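PDB 2PBP: enoyl-CoA hydratase subunit I from Geobacillus kaustophilus, which probably catalyses the reversible addition of water across the double bond of enoyl-CoA thioesters, a step of fatty-acid beta-oxidation. Local coordinates for residues Q240-A245 and P253-K258; L205-E210 and Y232-S237; V52-G57 and R192-L197. All coordinates share one frame; numbering follows the deposited sequence.

The three contacts follow the chain from the central sheet out to the C-terminus. Interaction 3 is the buried one, laying helix 186-198 on strand 52-57. The next helix, 202-217, carries interaction 2, whose centre is about 21 Å from that of interaction 3; the two touch where CD1 of Leu-205 meets O of Leu-197 at 3.4 Å. Interaction 1 follows after the turn at Ser-237, its centre about 12 Å from that of interaction 2, with CB of Gln-240 3.2 Å from O of Leu-234. Interactions 1 and 3 do not touch, their nearest atoms being about 7 Å apart. The second subunit packs on residues of all three.

Interaction 1: residues Q240-A245 and P253-K258; sequences QKEGMA and PRFQGK
Glu-242 reaches from helix 238-248 to the chain's C-terminal tail, which doubles back past that helix in the C-terminal helical region of this crotonase-family subunit. The polar part is one hydrogen bond: the backbone N-H of Arg-254 donates to OE2 of Glu-242 at 2.8 Å. The donor meets the anti side of the carboxylate, 19° off its plane, and the angle at the hydrogen is 157°. CG stands anti to the backbone N (chi1 164°), which carries the chain out to the tail; a bend at chi2 then turns the carboxylate alongside it. OE2 also takes a salt bridge from Arg-251, so one oxygen is gripped twice. With an alanine here, the amide of Arg-254 would probably lose its acceptor and Arg-251 its charged mate, loosening the tail. The carboxylate of Asp-239 accepts hydrogen bonds from the backbone N of Gln-256 (OD1) and of Gly-257 (OD2). The apolar part joins Pro-253 and Phe-255 to the bare backbone of Gly-243, and Asn-134 of the second subunit packs on both tail residues. CB of Pro-253 stands 4.3 Å from CA of Gly-243, and that CA lies obliquely to the Phe-255 ring, 3.7 Å from its CE1.

Interaction 2: residues L205-E210 and Y232-S237; sequences LRLIKE and YLLFAS
Leu-207 of helix 202-217 bridges to Leu-233 and Leu-234 at the end of helix 220-234, and its side chain carries the whole contact on its side. CB leaves the helix toward the opposite segment, and both it and CG stay more than 4.2 Å from every atom there. The branch at CG does the touching, and only one of its methyls takes part. CD2 lies 3.6 Å from CD2 of Leu-234 and 3.8 Å from CG of the same residue, so it rests along the CG-CD2 branch of that leucine; the two side chains run alongside each other, pointing opposite ways. On another flank, the same methyl meets CB of Leu-233 more loosely, at 4.2 Å. In Leu-234 CG stands anti to the carbonyl carbon (chi1 -71°), which points that branch at Leu-207, and its side chain also packs on Leu-203, one turn back along helix 202-217, and on Met-138 of the second subunit.

No hydrogen bond joins the two segments, but polar groups nearby bond around the leucines. Asn-230, one turn back from Leu-234, donates from ND2 to the backbone O of Leu-207 and to OE1 of Glu-210. At the far end a type I turn runs from Leu-234 to Ser-237. There the O of Leu-234 takes two donors, the backbone N of Ser-237 at 3.1 Å and its OG at 2.7 Å, the hydroxyl tilted 15° from the carbonyl plane. That hydroxyl also accepts from the N of Gln-240, making Ser-237 the N-cap of helix 238-248. Leucine packing between successive helices, followed by a tight turn into a capped third one, belongs to the C-terminal helical region of the crotonase fold.

Interaction 3: residues V52-G57 and R192-L197; sequences VIVLTG and RLAGRL
With CG1 anti to the backbone N (chi1 -173°) and CG2 anti to the carbonyl carbon, Val-52 holds both methyls against helix 186-198. Val-54, two residues on along the strand, has the same rotamer (chi1 173°), and there it is CG2 that faces the helix. This is beta-sheet against helix in the core of the crotonase fold: strand 52-57 lies inside the six-stranded sheet, between strands 15-20 and 98-102, and the helix runs over one face of it. The short segments are nearly antiparallel, at 163°, with their axes 8.8 Å apart.

The small side chain of Ala-194 probably helps the helix lie this near the strand. Its CB, the whole of that side chain, points at the strand and rests on two valines, 3.8 Å from CG1 of Val-52 and 4.1 Å from CG2 of Val-54. Val-15 of the neighbouring strand touches the same alanine, and Ile-99 of strand 98-102 touches Val-52 from the other neighbouring strand. One turn along the helix from Ala-194, Leu-197 adds to the patch, its side chain set roughly perpendicular to that of Val-52 and packing as well on Trp-161 of the second subunit. CG2 of Val-52 touches both helix residues, 3.9 Å from CB of Leu-197 and 3.5 Å from the backbone O of Ala-194.

Interaction 1: residues Q240-A245 and P253-K258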
loop_
_atom_site.group_PDB
_atom_site.type_symbol
_atom_site.label_atom_id
_atom_site.label_comp_id
_atom_site.label_asym_id
_atom_site.label_seq_id
_atom_site.Cartn_x
_atom_site.Cartn_y
_atom_site.Cartn_z
ATOM N N GLN A 240 -15.865 -9.989 13.642
ATOM C CA GLN A 240 -16.276 -8.621 13.350
ATOM C C GLN A 240 -17.211 -8.149 14.463
ATOM O O GLN A 240 -17.114 -7.016 14.934
ATOM C CB GLN A 240 -16.972 -8.556 11.988
ATOM C CG GLN A 240 -17.734 -7.268 11.724
ATOM C CD GLN A 240 -19.204 -7.404 12.063
ATOM O OE1 GLN A 240 -19.868 -8.327 11.597
ATOM N NE2 GLN A 240 -19.722 -6.481 12.866
ATOM N N LYS A 241 -18.116 -9.024 14.885
ATOM C CA LYS A 241 -19.036 -8.686 15.966
ATOM C C LYS A 241 -18.254 -8.456 17.261
ATOM O O LYS A 241 -18.513 -7.497 17.989
ATOM C CB LYS A 241 -20.056 -9.808 16.167
ATOM C CG LYS A 241 -21.121 -9.874 15.084
ATOM C CD LYS A 241 -22.127 -10.975 15.380
ATOM C CE LYS A 241 -23.343 -10.880 14.474
ATOM N NZ LYS A 241 -22.999 -11.017 13.036
ATOM N N GLU A 242 -17.299 -9.340 17.537
ATOM C CA GLU A 242 -16.463 -9.247 18.736
ATOM C C GLU A 242 -15.643 -7.958 18.750
ATOM O O GLU A 242 -15.584 -7.259 19.766
ATOM C CB GLU A 242 -15.538 -10.470 18.813
ATOM C CG GLU A 242 -14.340 -10.366 19.767
ATOM C CD GLU A 242 -14.719 -10.168 21.226
ATOM O OE1 GLU A 242 -15.903 -10.351 21.587
ATOM O OE2 GLU A 242 -13.815 -9.834 22.018
ATOM N N GLY A 243 -15.019 -7.643 17.618
ATOM C CA GLY A 243 -14.212 -6.439 17.538
ATOM C C GLY A 243 -14.985 -5.171 17.850
ATOM O O GLY A 243 -14.506 -4.299 18.575
ATOM N N MET A 244 -16.194 -5.066 17.312
ATOM C CA MET A 244 -17.003 -3.879 17.539
ATOM C C MET A 244 -17.607 -3.834 18.941
ATOM O O MET A 244 -17.766 -2.756 19.513
ATOM C CB MET A 244 -18.079 -3.779 16.458
ATOM C CG MET A 244 -17.455 -3.656 15.069
ATOM S SD MET A 244 -18.594 -3.366 13.717
ATOM C CE MET A 244 -17.437 -3.200 12.346
ATOM N N ALA A 245 -17.928 -4.994 19.504
ATOM C CA ALA A 245 -18.479 -5.026 20.855
ATOM C C ALA A 245 -17.363 -4.650 21.835
ATOM O O ALA A 245 -17.586 -3.913 22.795
ATOM C CB ALA A 245 -19.025 -6.416 21.182
ATOM N N PRO A 253 -10.193 -6.861 22.322
ATOM C CA PRO A 253 -10.973 -7.858 21.581
ATOM C C PRO A 253 -10.279 -9.216 21.694
ATOM O O PRO A 253 -9.055 -9.285 21.844
ATOM C CB PRO A 253 -10.967 -7.309 20.157
ATOM C CG PRO A 253 -9.634 -6.633 20.074
ATOM C CD PRO A 253 -9.559 -5.903 21.400
ATOM N N ARG A 254 -11.061 -10.289 21.635
ATOM C CA ARG A 254 -10.522 -11.640 21.734
ATOM C C ARG A 254 -10.914 -12.389 20.463
ATOM O O ARG A 254 -11.892 -13.133 20.440
ATOM C CB ARG A 254 -11.103 -12.336 22.972
ATOM C CG ARG A 254 -10.899 -11.556 24.273
ATOM C CD ARG A 254 -9.419 -11.391 24.598
ATOM N NE ARG A 254 -9.195 -10.530 25.760
ATOM C CZ ARG A 254 -7.997 -10.252 26.267
ATOM N NH1 ARG A 254 -6.904 -10.767 25.716
ATOM N NH2 ARG A 254 -7.889 -9.457 27.323
ATOM N N PHE A 255 -10.144 -12.180 19.401
ATOM C CA PHE A 255 -10.433 -12.805 18.114
ATOM C C PHE A 255 -10.163 -14.304 18.090
ATOM O O PHE A 255 -9.173 -14.778 18.648
ATOM C CB PHE A 255 -9.641 -12.087 17.024
ATOM C CG PHE A 255 -9.941 -10.610 16.945
ATOM C CD1 PHE A 255 -11.219 -10.166 16.620
ATOM C CD2 PHE A 255 -8.955 -9.668 17.221
ATOM C CE1 PHE A 255 -11.515 -8.801 16.568
ATOM C CE2 PHE A 255 -9.239 -8.299 17.174
ATOM C CZ PHE A 255 -10.521 -7.865 16.847
ATOM N N GLN A 256 -11.050 -15.044 17.428
ATOM C CA GLN A 256 -10.932 -16.496 17.352
ATOM C C GLN A 256 -10.749 -17.044 15.936
ATOM O O GLN A 256 -10.688 -18.255 15.742
ATOM C CB GLN A 256 -12.164 -17.138 18.000
ATOM C CG GLN A 256 -12.376 -16.699 19.447
ATOM C CD GLN A 256 -13.372 -17.570 20.191
ATOM O OE1 GLN A 256 -13.205 -18.785 20.276
ATOM N NE2 GLN A 256 -14.409 -16.948 20.742
ATOM N N GLY A 257 -10.669 -16.158 14.950
ATOM C CA GLY A 257 -10.483 -16.603 13.580
ATOM C C GLY A 257 -11.722 -17.213 12.953
ATOM O O GLY A 257 -11.623 -18.142 12.151
ATOM N N LYS A 258 -12.891 -16.694 13.320
ATOM C CA LYS A 258 -14.158 -17.177 12.779
ATOM C C LYS A 258 -15.159 -16.027 12.741
ATOM O O LYS A 258 -14.801 -14.927 13.213
ATOM C CB LYS A 258 -14.708 -18.318 13.641
ATOM C CG LYS A 258 -15.029 -17.920 15.072
ATOM C CD LYS A 258 -15.427 -19.130 15.902
ATOM C CE LYS A 258 -15.734 -18.747 17.341
ATOM N NZ LYS A 258 -16.015 -19.950 18.177
#

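Interaction 2: residues L205-E210 and Y232-S237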
loop_
_atom_site.group_PDB
_atom_site.type_symbol
_atom_site.label_atom_id
_atom_site.label_comp_id
_atom_site.label_asym_id
_atom_site.label_seq_id
_atom_site.Cartn_x
_atom_site.Cartn_y
_atom_site.Cartn_z
ATOM N N LEU A 205 -6.486 -10.129 8.750
ATOM C CA LEU A 205 -5.117 -10.111 8.230
ATOM C C LEU A 205 -5.033 -10.847 6.889
ATOM O O LEU A 205 -4.344 -10.411 5.966
ATOM C CB LEU A 205 -4.137 -10.752 9.220
ATOM C CG LEU A 205 -3.970 -10.113 10.601
ATOM C CD1 LEU A 205 -2.659 -10.597 11.220
ATOM C CD2 LEU A 205 -3.963 -8.598 10.488
ATOM N N ARG A 206 -5.752 -11.959 6.793
ATOM C CA ARG A 206 -5.780 -12.786 5.593
ATOM C C ARG A 206 -6.367 -12.044 4.393
ATOM O O ARG A 206 -5.762 -12.008 3.318
ATOM C CB ARG A 206 -6.603 -14.046 5.873
ATOM C CG ARG A 206 -6.757 -15.039 4.721
ATOM C CD ARG A 206 -7.835 -16.048 5.112
ATOM N NE ARG A 206 -8.079 -17.117 4.145
ATOM C CZ ARG A 206 -7.348 -18.222 4.043
ATOM N NH1 ARG A 206 -6.307 -18.412 4.844
ATOM N NH2 ARG A 206 -7.690 -19.166 3.171
ATOM N N LEU A 207 -7.542 -11.452 4.578
ATOM C CA LEU A 207 -8.201 -10.733 3.494
ATOM C C LEU A 207 -7.527 -9.409 3.143
ATOM O O LEU A 207 -7.609 -8.949 2.002
ATOM C CB LEU A 207 -9.685 -10.530 3.823
ATOM C CG LEU A 207 -10.570 -11.727 3.426
ATOM C CD1 LEU A 207 -9.999 -13.020 4.002
ATOM C CD2 LEU A 207 -11.999 -11.506 3.908
ATOM N N ILE A 208 -6.865 -8.790 4.117
ATOM C CA ILE A 208 -6.149 -7.545 3.850
ATOM C C ILE A 208 -4.964 -7.895 2.956
ATOM O O ILE A 208 -4.665 -7.196 1.982
ATOM C CB ILE A 208 -5.616 -6.888 5.156
ATOM C CG1 ILE A 208 -6.740 -6.111 5.847
ATOM C CG2 ILE A 208 -4.431 -5.976 4.832
ATOM C CD1 ILE A 208 -7.381 -4.935 5.063
ATOM N N LYS A 209 -4.288 -8.986 3.302
ATOM C CA LYS A 209 -3.140 -9.441 2.535
ATOM C C LYS A 209 -3.557 -9.742 1.093
ATOM O O LYS A 209 -2.846 -9.383 0.153
ATOM C CB LYS A 209 -2.529 -10.686 3.190
ATOM C CG LYS A 209 -1.403 -11.316 2.388
ATOM C CD LYS A 209 -0.724 -12.440 3.163
ATOM C CE LYS A 209 0.208 -13.224 2.255
ATOM N NZ LYS A 209 1.001 -14.245 3.003
ATOM N N GLU A 210 -4.704 -10.397 0.917
ATOM C CA GLU A 210 -5.179 -10.712 -0.428
ATOM C C GLU A 210 -5.406 -9.432 -1.219
ATOM O O GLU A 210 -5.044 -9.343 -2.393
ATOM C CB GLU A 210 -6.497 -11.486 -0.391
ATOM C CG GLU A 210 -6.433 -12.851 0.243
ATOM C CD GLU A 210 -7.740 -13.601 0.071
ATOM O OE1 GLU A 210 -8.806 -12.961 0.199
ATOM O OE2 GLU A 210 -7.703 -14.822 -0.188
ATOM N N TYR A 232 -17.059 -7.013 2.551
ATOM C CA TYR A 232 -18.377 -7.603 2.789
ATOM C C TYR A 232 -18.254 -8.912 3.556
ATOM O O TYR A 232 -18.999 -9.163 4.509
ATOM C CB TYR A 232 -19.102 -7.917 1.474
ATOM C CG TYR A 232 -19.442 -6.741 0.584
ATOM C CD1 TYR A 232 -19.306 -5.424 1.029
ATOM C CD2 TYR A 232 -19.932 -6.955 -0.704
ATOM C CE1 TYR A 232 -19.655 -4.345 0.204
ATOM C CE2 TYR A 232 -20.283 -5.889 -1.533
ATOM C CZ TYR A 232 -20.141 -4.589 -1.073
ATOM O OH TYR A 232 -20.492 -3.542 -1.900
ATOM N N LEU A 233 -17.317 -9.750 3.120
ATOM C CA LEU A 233 -17.103 -11.058 3.731
ATOM C C LEU A 233 -16.739 -11.013 5.204
ATOM O O LEU A 233 -17.151 -11.884 5.972
ATOM C CB LEU A 233 -16.030 -11.833 2.956
ATOM C CG LEU A 233 -16.516 -12.449 1.640
ATOM C CD1 LEU A 233 -15.335 -13.007 0.848
ATOM C CD2 LEU A 233 -17.533 -13.546 1.943
ATOM N N LEU A 234 -15.972 -10.007 5.611
ATOM C CA LEU A 234 -15.592 -9.912 7.013
ATOM C C LEU A 234 -16.799 -9.686 7.920
ATOM O O LEU A 234 -16.746 -9.989 9.111
ATOM C CB LEU A 234 -14.537 -8.816 7.214
ATOM C CG LEU A 234 -13.156 -9.175 6.645
ATOM C CD1 LEU A 234 -12.196 -8.012 6.850
ATOM C CD2 LEU A 234 -12.612 -10.430 7.333
ATOM N N PHE A 235 -17.896 -9.176 7.363
ATOM C CA PHE A 235 -19.091 -8.962 8.171
ATOM C C PHE A 235 -19.896 -10.243 8.367
ATOM O O PHE A 235 -20.991 -10.229 8.927
ATOM C CB PHE A 235 -19.961 -7.848 7.578
ATOM C CG PHE A 235 -19.447 -6.473 7.898
ATOM C CD1 PHE A 235 -18.358 -5.947 7.208
ATOM C CD2 PHE A 235 -19.987 -5.743 8.951
ATOM C CE1 PHE A 235 -17.809 -4.716 7.566
ATOM C CE2 PHE A 235 -19.446 -4.509 9.321
ATOM C CZ PHE A 235 -18.354 -3.997 8.626
ATOM N N ALA A 236 -19.337 -11.357 7.902
ATOM C CA ALA A 236 -19.974 -12.654 8.072
ATOM C C ALA A 236 -19.251 -13.349 9.221
ATOM O O ALA A 236 -19.657 -14.425 9.665
ATOM C CB ALA A 236 -19.843 -13.483 6.802
ATOM N N SER A 237 -18.183 -12.722 9.708
ATOM C CA SER A 237 -17.397 -13.312 10.788
ATOM C C SER A 237 -17.862 -12.912 12.178
ATOM O O SER A 237 -18.388 -11.813 12.391
ATOM C CB SER A 237 -15.915 -12.944 10.638
ATOM O OG SER A 237 -15.679 -11.577 10.946
#

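Interaction 3: residues V52-G57 and R192-L197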
loop_
_atom_site.group_PDB
_atom_site.type_symbol
_atom_site.label_atom_id
_atom_site.label_comp_id
_atom_site.label_asym_id
_atom_site.label_seq_id
_atom_site.Cartn_x
_atom_site.Cartn_y
_atom_site.Cartn_z
ATOM N N VAL A 52 0.659 -16.757 12.241
ATOM C CA VAL A 52 1.810 -16.094 11.631
ATOM C C VAL A 52 2.912 -17.125 11.416
ATOM O O VAL A 52 3.133 -18.002 12.253
ATOM C CB VAL A 52 2.368 -14.960 12.533
ATOM C CG1 VAL A 52 3.462 -14.189 11.790
ATOM C CG2 VAL A 52 1.248 -14.016 12.950
ATOM N N ILE A 53 3.591 -17.019 10.282
ATOM C CA ILE A 53 4.682 -17.921 9.946
ATOM C C ILE A 53 5.955 -17.090 9.861
ATOM O O ILE A 53 5.978 -16.044 9.212
ATOM C CB ILE A 53 4.439 -18.607 8.580
ATOM C CG1 ILE A 53 3.164 -19.453 8.644
ATOM C CG2 ILE A 53 5.648 -19.453 8.190
ATOM C CD1 ILE A 53 2.623 -19.904 7.289
ATOM N N VAL A 54 7.006 -17.552 10.528
ATOM C CA VAL A 54 8.288 -16.858 10.512
ATOM C C VAL A 54 9.350 -17.755 9.886
ATOM O O VAL A 54 9.481 -18.921 10.259
ATOM C CB VAL A 54 8.743 -16.474 11.941
ATOM C CG1 VAL A 54 10.164 -15.914 11.910
ATOM C CG2 VAL A 54 7.787 -15.448 12.532
ATOM N N LEU A 55 10.086 -17.210 8.923
ATOM C CA LEU A 55 11.153 -17.949 8.261
ATOM C C LEU A 55 12.475 -17.341 8.703
ATOM O O LEU A 55 12.615 -16.119 8.758
ATOM C CB LEU A 55 11.057 -17.825 6.739
ATOM C CG LEU A 55 9.782 -18.241 6.009
ATOM C CD1 LEU A 55 10.022 -18.125 4.508
ATOM C CD2 LEU A 55 9.401 -19.663 6.380
ATOM N N THR A 56 13.443 -18.193 9.017
ATOM C CA THR A 56 14.750 -17.707 9.422
ATOM C C THR A 56 15.791 -18.784 9.142
ATOM O O THR A 56 15.447 -19.937 8.872
ATOM C CB THR A 56 14.766 -17.321 10.919
ATOM O OG1 THR A 56 15.899 -16.485 11.181
ATOM C CG2 THR A 56 14.849 -18.562 11.798
ATOM N N GLY A 57 17.062 -18.407 9.193
ATOM C CA GLY A 57 18.115 -19.366 8.926
ATOM C C GLY A 57 19.001 -19.655 10.117
ATOM O O GLY A 57 19.198 -18.808 10.987
ATOM N N ARG A 192 8.135 -11.072 18.900
ATOM C CA ARG A 192 7.260 -10.133 19.586
ATOM C C ARG A 192 6.285 -9.553 18.567
ATOM O O ARG A 192 5.089 -9.431 18.832
ATOM C CB ARG A 192 8.075 -9.010 20.228
ATOM C CG ARG A 192 7.233 -7.988 20.964
ATOM C CD ARG A 192 8.089 -7.136 21.888
ATOM N NE ARG A 192 8.783 -7.954 22.878
ATOM C CZ ARG A 192 10.099 -8.136 22.908
ATOM N NH1 ARG A 192 10.872 -7.557 22.000
ATOM N NH2 ARG A 192 10.644 -8.901 23.845
ATOM N N LEU A 193 6.806 -9.203 17.395
ATOM C CA LEU A 193 5.986 -8.649 16.324
ATOM C C LEU A 193 4.958 -9.680 15.859
ATOM O O LEU A 193 3.776 -9.367 15.701
ATOM C CB LEU A 193 6.867 -8.234 15.140
ATOM C CG LEU A 193 6.132 -7.816 13.863
ATOM C CD1 LEU A 193 5.269 -6.589 14.136
ATOM C CD2 LEU A 193 7.148 -7.529 12.765
ATOM N N ALA A 194 5.416 -10.912 15.647
ATOM C CA ALA A 194 4.534 -11.986 15.204
ATOM C C ALA A 194 3.461 -12.231 16.259
ATOM O O ALA A 194 2.300 -12.483 15.932
ATOM C CB ALA A 194 5.340 -13.260 14.961
ATOM N N GLY A 195 3.864 -12.154 17.526
ATOM C CA GLY A 195 2.933 -12.352 18.620
ATOM C C GLY A 195 1.832 -11.310 18.583
ATOM O O GLY A 195 0.656 -11.628 18.784
ATOM N N ARG A 196 2.207 -10.062 18.323
ATOM C CA ARG A 196 1.227 -8.987 18.251
ATOM C C ARG A 196 0.277 -9.205 17.076
ATOM O O ARG A 196 -0.929 -8.998 17.203
ATOM C CB ARG A 196 1.919 -7.630 18.118
ATOM C CG ARG A 196 2.554 -7.136 19.411
ATOM C CD ARG A 196 2.793 -5.634 19.355
ATOM N NE ARG A 196 3.912 -5.265 18.496
ATOM C CZ ARG A 196 5.177 -5.200 18.903
ATOM N NH1 ARG A 196 5.486 -5.478 20.163
ATOM N NH2 ARG A 196 6.134 -4.855 18.053
ATOM N N LEU A 197 0.818 -9.622 15.933
ATOM C CA LEU A 197 -0.020 -9.873 14.763
ATOM C C LEU A 197 -0.952 -11.058 15.032
ATOM O O LEU A 197 -2.087 -11.080 14.563
ATOM C CB LEU A 197 0.846 -10.150 13.528
ATOM C CG LEU A 197 1.614 -8.951 12.959
ATOM C CD1 LEU A 197 2.579 -9.415 11.880
ATOM C CD2 LEU A 197 0.630 -7.936 12.388
#